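Local coordinates for hypothetical UPF0204 protein AF0625 (Archaeoglobus fulgidus, PDB 1YQE), which probably hydrolyses D-aminoacyl-tRNAs to free tRNA and D-amino acids as a zinc-dependent deacylase, at residues N19-E31 with L40-K52. Sequence-based numbering, arbitrary orientation.
Sequences NIKDNLLTFADFE and LYLSDEFYIAETK
Phe30 meets Phe46 in a T-shaped (edge-to-face) pair: the planes stand at 68°, and Phe30 CZ lies 3.4 Å from Phe46 CZ, over one face of the Phe46 ring. The Phe30 ring is itself covered on one face by Ser43, whose CB makes a CH-pi contact from nearly straight above the ring. Ser43 OG sits over the rim of that ring and donates a hydrogen bond to Phe46 O, 2.7 Å from OG, in the carbonyl plane and on a lone pair, which ties the loop together beside the aromatic pair.

Apolar packing continues between the helix and the hairpin. Ile48 CD1 reaches Leu24 CB at 3.7 Å and also touches Leu25 CD2; that methyl in turn lies obliquely against Tyr41, 3.6 Å from Tyr41 CD2. These contacts pack Leu24 and Leu25 on the hairpin 38-42/47-51, near one margin of the mixed sheet; the axis of 19-24 runs at 149° to strand 47-51, roughly antiparallel. Beyond the helix the chain turns back to enter the sheet as its outermost strand, 31-35. The antiparallel hydrogen-bonded pair Glu31-Leu42 marks this entry, with Glu31 N to Leu42 O at 2.9 Å and Leu42 N to Glu31 O at 3.0 Å.

Among side chains, the charged contact is a salt bridge, Lys21 NZ to Glu50 OE1 at 2.8 Å, although both hydrogen bonds from NZ to the carboxylate are weak. A bend at chi3 (69°) turns the ammonium to both carboxylate oxygens, the two side chains crossing at about a right angle. Tyr41 OH donates to Glu50 OE2 at 2.8 Å, nearly along its C-O axis, while the Gln18 amide bonds both Glu50 OE1 and Lys21 NZ.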
loop_
_atom_site.group_PDB
_atom_site.type_symbol
_atom_site.label_atom_id
_atom_site.label_comp_id
_atom_site.label_asym_id
_atom_site.label_seq_id
_atom_site.Cartn_x
_atom_site.Cartn_y
_atom_site.Cartn_z
ATOM N N ASN A 19 3.321 -3.254 -17.816
ATOM C CA ASN A 19 3.111 -1.963 -18.462
ATOM C C ASN A 19 3.622 -0.834 -17.575
ATOM O O ASN A 19 4.151 0.163 -18.073
ATOM C CB ASN A 19 1.634 -1.744 -18.793
ATOM C CG ASN A 19 1.167 -2.602 -19.955
ATOM O OD1 ASN A 19 1.904 -2.813 -20.920
ATOM N ND2 ASN A 19 -0.062 -3.091 -19.875
ATOM N N ILE A 20 3.462 -0.990 -16.264
ATOM C CA ILE A 20 3.939 0.017 -15.328
ATOM C C ILE A 20 5.455 0.033 -15.450
ATOM O O ILE A 20 6.075 1.097 -15.524
ATOM C CB ILE A 20 3.535 -0.320 -13.860
ATOM C CG1 ILE A 20 2.015 -0.182 -13.699
ATOM C CG2 ILE A 20 4.278 0.603 -12.881
ATOM C CD1 ILE A 20 1.473 -0.672 -12.370
ATOM N N LYS A 21 6.041 -1.158 -15.499
ATOM C CA LYS A 21 7.487 -1.296 -15.623
ATOM C C LYS A 21 8.010 -0.598 -16.874
ATOM O O LYS A 21 8.968 0.172 -16.804
ATOM C CB LYS A 21 7.887 -2.770 -15.683
ATOM C CG LYS A 21 9.391 -2.967 -15.751
ATOM C CD LYS A 21 9.768 -4.381 -16.161
ATOM C CE LYS A 21 9.406 -4.653 -17.613
ATOM N NZ LYS A 21 9.801 -6.026 -18.024
ATOM N N ASP A 22 7.386 -0.874 -18.018
ATOM C CA ASP A 22 7.815 -0.256 -19.271
ATOM C C ASP A 22 7.839 1.267 -19.189
ATOM O O ASP A 22 8.732 1.909 -19.741
ATOM C CB ASP A 22 6.915 -0.689 -20.432
ATOM C CG ASP A 22 7.077 -2.157 -20.782
ATOM O OD1 ASP A 22 8.226 -2.646 -20.789
ATOM O OD2 ASP A 22 6.056 -2.819 -21.064
ATOM N N ASN A 23 6.860 1.850 -18.504
ATOM C CA ASN A 23 6.801 3.302 -18.371
ATOM C C ASN A 23 7.884 3.822 -17.430
ATOM O O ASN A 23 8.504 4.854 -17.692
ATOM C CB ASN A 23 5.414 3.727 -17.886
ATOM C CG ASN A 23 4.358 3.608 -18.972
ATOM O OD1 ASN A 23 4.381 4.351 -19.958
ATOM N ND2 ASN A 23 3.436 2.668 -18.806
ATOM N N LEU A 24 8.112 3.096 -16.338
ATOM C CA LEU A 24 9.126 3.457 -15.350
ATOM C C LEU A 24 10.521 3.427 -15.981
ATOM O O LEU A 24 11.405 4.198 -15.603
ATOM C CB LEU A 24 9.070 2.471 -14.174
ATOM C CG LEU A 24 8.595 2.892 -12.773
ATOM C CD1 LEU A 24 7.538 3.971 -12.845
ATOM C CD2 LEU A 24 8.061 1.664 -12.047
ATOM N N LEU A 25 10.705 2.536 -16.949
ATOM C CA LEU A 25 11.985 2.382 -17.632
ATOM C C LEU A 25 12.396 3.579 -18.487
ATOM O O LEU A 25 13.568 3.723 -18.826
ATOM C CB LEU A 25 11.958 1.126 -18.504
ATOM C CG LEU A 25 11.986 -0.213 -17.763
ATOM C CD1 LEU A 25 11.660 -1.347 -18.733
ATOM C CD2 LEU A 25 13.356 -0.409 -17.123
ATOM N N THR A 26 11.441 4.434 -18.843
ATOM C CA THR A 26 11.759 5.602 -19.659
ATOM C C THR A 26 12.078 6.826 -18.807
ATOM O O THR A 26 12.524 7.852 -19.325
ATOM C CB THR A 26 10.599 5.964 -20.597
ATOM O OG1 THR A 26 9.458 6.340 -19.819
ATOM C CG2 THR A 26 10.238 4.779 -21.475
ATOM N N PHE A 27 11.865 6.707 -17.502
ATOM C CA PHE A 27 12.105 7.813 -16.577
ATOM C C PHE A 27 13.563 8.015 -16.189
ATOM O O PHE A 27 13.909 9.023 -15.577
ATOM C CB PHE A 27 11.268 7.618 -15.312
ATOM C CG PHE A 27 9.782 7.630 -15.555
ATOM C CD1 PHE A 27 8.902 7.248 -14.551
ATOM C CD2 PHE A 27 9.263 8.033 -16.783
ATOM C CE1 PHE A 27 7.529 7.268 -14.763
ATOM C CE2 PHE A 27 7.889 8.056 -17.004
ATOM C CZ PHE A 27 7.021 7.674 -15.993
ATOM N N ALA A 28 14.415 7.061 -16.541
ATOM C CA ALA A 28 15.834 7.158 -16.216
ATOM C C ALA A 28 16.662 6.224 -17.092
ATOM O O ALA A 28 16.118 5.398 -17.823
ATOM C CB ALA A 28 16.057 6.825 -14.745
ATOM N N ASP A 29 17.981 6.364 -17.010
ATOM C CA ASP A 29 18.892 5.538 -17.790
ATOM C C ASP A 29 19.126 4.237 -17.034
ATOM O O ASP A 29 19.931 4.187 -16.107
ATOM C CB ASP A 29 20.219 6.275 -17.993
ATOM C CG ASP A 29 21.118 5.597 -19.012
ATOM O OD1 ASP A 29 22.269 6.056 -19.183
ATOM O OD2 ASP A 29 20.677 4.613 -19.646
ATOM N N PHE A 30 18.418 3.185 -17.428
ATOM C CA PHE A 30 18.555 1.902 -16.752
ATOM C C PHE A 30 19.487 0.916 -17.439
ATOM O O PHE A 30 19.726 0.992 -18.640
ATOM C CB PHE A 30 17.185 1.237 -16.568
ATOM C CG PHE A 30 16.334 1.875 -15.504
ATOM C CD1 PHE A 30 15.549 2.988 -15.790
ATOM C CD2 PHE A 30 16.326 1.361 -14.208
ATOM C CE1 PHE A 30 14.764 3.583 -14.805
ATOM C CE2 PHE A 30 15.546 1.947 -13.212
ATOM C CZ PHE A 30 14.761 3.061 -13.511
ATOM N N GLU A 31 20.009 -0.011 -16.644
ATOM C CA GLU A 31 20.898 -1.060 -17.120
ATOM C C GLU A 31 20.388 -2.363 -16.516
ATOM O O GLU A 31 20.380 -2.527 -15.294
ATOM C CB GLU A 31 22.330 -0.797 -16.656
ATOM C CG GLU A 31 23.319 -1.863 -17.087
ATOM C CD GLU A 31 24.738 -1.534 -16.674
ATOM O OE1 GLU A 31 24.991 -1.406 -15.455
ATOM O OE2 GLU A 31 25.601 -1.403 -17.569
ATOM N N LEU A 40 17.024 -7.452 -12.712
ATOM C CA LEU A 40 17.146 -6.151 -12.075
ATOM C C LEU A 40 17.459 -5.051 -13.077
ATOM O O LEU A 40 18.224 -5.256 -14.016
ATOM C CB LEU A 40 18.250 -6.184 -11.016
ATOM C CG LEU A 40 18.217 -7.298 -9.971
ATOM C CD1 LEU A 40 19.439 -7.163 -9.070
ATOM C CD2 LEU A 40 16.931 -7.226 -9.155
ATOM N N TYR A 41 16.854 -3.886 -12.873
ATOM C CA TYR A 41 17.087 -2.735 -13.732
ATOM C C TYR A 41 17.618 -1.655 -12.807
ATOM O O TYR A 41 16.928 -1.230 -11.878
ATOM C CB TYR A 41 15.789 -2.283 -14.405
ATOM C CG TYR A 41 15.124 -3.361 -15.234
ATOM C CD1 TYR A 41 14.343 -4.348 -14.631
ATOM C CD2 TYR A 41 15.295 -3.412 -16.617
ATOM C CE1 TYR A 41 13.751 -5.362 -15.384
ATOM C CE2 TYR A 41 14.708 -4.423 -17.380
ATOM C CZ TYR A 41 13.939 -5.393 -16.757
ATOM O OH TYR A 41 13.353 -6.398 -17.498
ATOM N N LEU A 42 18.847 -1.216 -13.058
ATOM C CA LEU A 42 19.482 -0.218 -12.212
ATOM C C LEU A 42 19.676 1.148 -12.854
ATOM O O LEU A 42 19.885 1.265 -14.062
ATOM C CB LEU A 42 20.841 -0.738 -11.747
ATOM C CG LEU A 42 20.860 -2.160 -11.186
ATOM C CD1 LEU A 42 22.298 -2.632 -11.033
ATOM C CD2 LEU A 42 20.126 -2.190 -9.860
ATOM N N SER A 43 19.618 2.174 -12.013
ATOM C CA SER A 43 19.808 3.556 -12.424
ATOM C C SER A 43 20.203 4.303 -11.160
ATOM O O SER A 43 20.203 3.723 -10.073
ATOM C CB SER A 43 18.514 4.138 -13.000
ATOM O OG SER A 43 17.529 4.300 -11.996
ATOM N N ASP A 44 20.544 5.580 -11.292
ATOM C CA ASP A 44 20.931 6.372 -10.130
ATOM C C ASP A 44 19.720 7.061 -9.507
ATOM O O ASP A 44 19.853 7.826 -8.554
ATOM C CB ASP A 44 21.971 7.423 -10.524
ATOM C CG ASP A 44 21.525 8.275 -11.690
ATOM O OD1 ASP A 44 20.367 8.746 -11.678
ATOM O OD2 ASP A 44 22.333 8.482 -12.618
ATOM N N GLU A 45 18.540 6.787 -10.054
ATOM C CA GLU A 45 17.305 7.381 -9.557
ATOM C C GLU A 45 16.607 6.383 -8.633
ATOM O O GLU A 45 16.464 6.620 -7.435
ATOM C CB GLU A 45 16.392 7.734 -10.736
ATOM C CG GLU A 45 15.218 8.637 -10.384
ATOM C CD GLU A 45 15.655 10.038 -9.989
ATOM O OE1 GLU A 45 14.780 10.848 -9.614
ATOM O OE2 GLU A 45 16.870 10.330 -10.056
ATOM N N PHE A 46 16.174 5.265 -9.205
ATOM C CA PHE A 46 15.508 4.224 -8.433
ATOM C C PHE A 46 15.777 2.866 -9.075
ATOM O O PHE A 46 16.377 2.790 -10.143
ATOM C CB PHE A 46 14.001 4.509 -8.345
ATOM C CG PHE A 46 13.299 4.528 -9.670
ATOM C CD1 PHE A 46 12.667 3.387 -10.154
ATOM C CD2 PHE A 46 13.265 5.690 -10.439
ATOM C CE1 PHE A 46 12.007 3.400 -11.383
ATOM C CE2 PHE A 46 12.610 5.715 -11.667
ATOM C CZ PHE A 46 11.977 4.567 -12.142
ATOM N N TYR A 47 15.336 1.799 -8.414
ATOM C CA TYR A 47 15.545 0.439 -8.898
ATOM C C TYR A 47 14.239 -0.227 -9.305
ATOM O O TYR A 47 13.164 0.180 -8.868
ATOM C CB TYR A 47 16.176 -0.415 -7.800
ATOM C CG TYR A 47 17.584 -0.040 -7.405
ATOM C CD1 TYR A 47 18.075 -0.364 -6.142
ATOM C CD2 TYR A 47 18.447 0.587 -8.306
ATOM C CE1 TYR A 47 19.386 -0.080 -5.786
ATOM C CE2 TYR A 47 19.765 0.873 -7.956
ATOM C CZ TYR A 47 20.225 0.534 -6.695
ATOM O OH TYR A 47 21.529 0.802 -6.343
ATOM N N ILE A 48 14.348 -1.255 -10.142
ATOM C CA ILE A 48 13.196 -2.034 -10.583
ATOM C C ILE A 48 13.626 -3.497 -10.553
ATOM O O ILE A 48 14.735 -3.835 -10.974
ATOM C CB ILE A 48 12.760 -1.701 -12.028
ATOM C CG1 ILE A 48 12.335 -0.236 -12.140
ATOM C CG2 ILE A 48 11.596 -2.613 -12.432
ATOM C CD1 ILE A 48 11.942 0.184 -13.554
ATOM N N ALA A 49 12.761 -4.365 -10.047
ATOM C CA ALA A 49 13.082 -5.783 -9.987
ATOM C C ALA A 49 11.917 -6.590 -10.529
ATOM O O ALA A 49 10.758 -6.344 -10.185
ATOM C CB ALA A 49 13.393 -6.203 -8.554
ATOM N N GLU A 50 12.238 -7.555 -11.381
ATOM C CA GLU A 50 11.236 -8.411 -11.985
ATOM C C GLU A 50 11.440 -9.820 -11.441
ATOM O O GLU A 50 12.569 -10.303 -11.353
ATOM C CB GLU A 50 11.403 -8.388 -13.504
ATOM C CG GLU A 50 10.142 -8.667 -14.285
ATOM C CD GLU A 50 10.235 -8.177 -15.721
ATOM O OE1 GLU A 50 9.243 -8.320 -16.462
ATOM O OE2 GLU A 50 11.299 -7.647 -16.109
ATOM N N THR A 51 10.346 -10.466 -11.058
ATOM C CA THR A 51 10.401 -11.818 -10.520
ATOM C C THR A 51 9.335 -12.662 -11.205
ATOM O O THR A 51 8.332 -12.131 -11.678
ATOM C CB THR A 51 10.139 -11.826 -9.000
ATOM O OG1 THR A 51 10.229 -13.167 -8.507
ATOM C CG2 THR A 51 8.745 -11.277 -8.694
ATOM N N LYS A 52 9.557 -13.970 -11.268
ATOM C CA LYS A 52 8.595 -14.864 -11.895
ATOM C C LYS A 52 7.569 -15.331 -10.873
ATOM O O LYS A 52 6.603 -16.008 -11.210
ATOM C CB LYS A 52 9.306 -16.072 -12.524
ATOM C CG LYS A 52 10.111 -15.726 -13.777
ATOM C CD LYS A 52 10.555 -16.970 -14.547
ATOM C CE LYS A 52 11.654 -17.729 -13.817
ATOM N NZ LYS A 52 12.909 -16.931 -13.729
HETATM O O HOH W 1 20.897 6.115 -14.361
#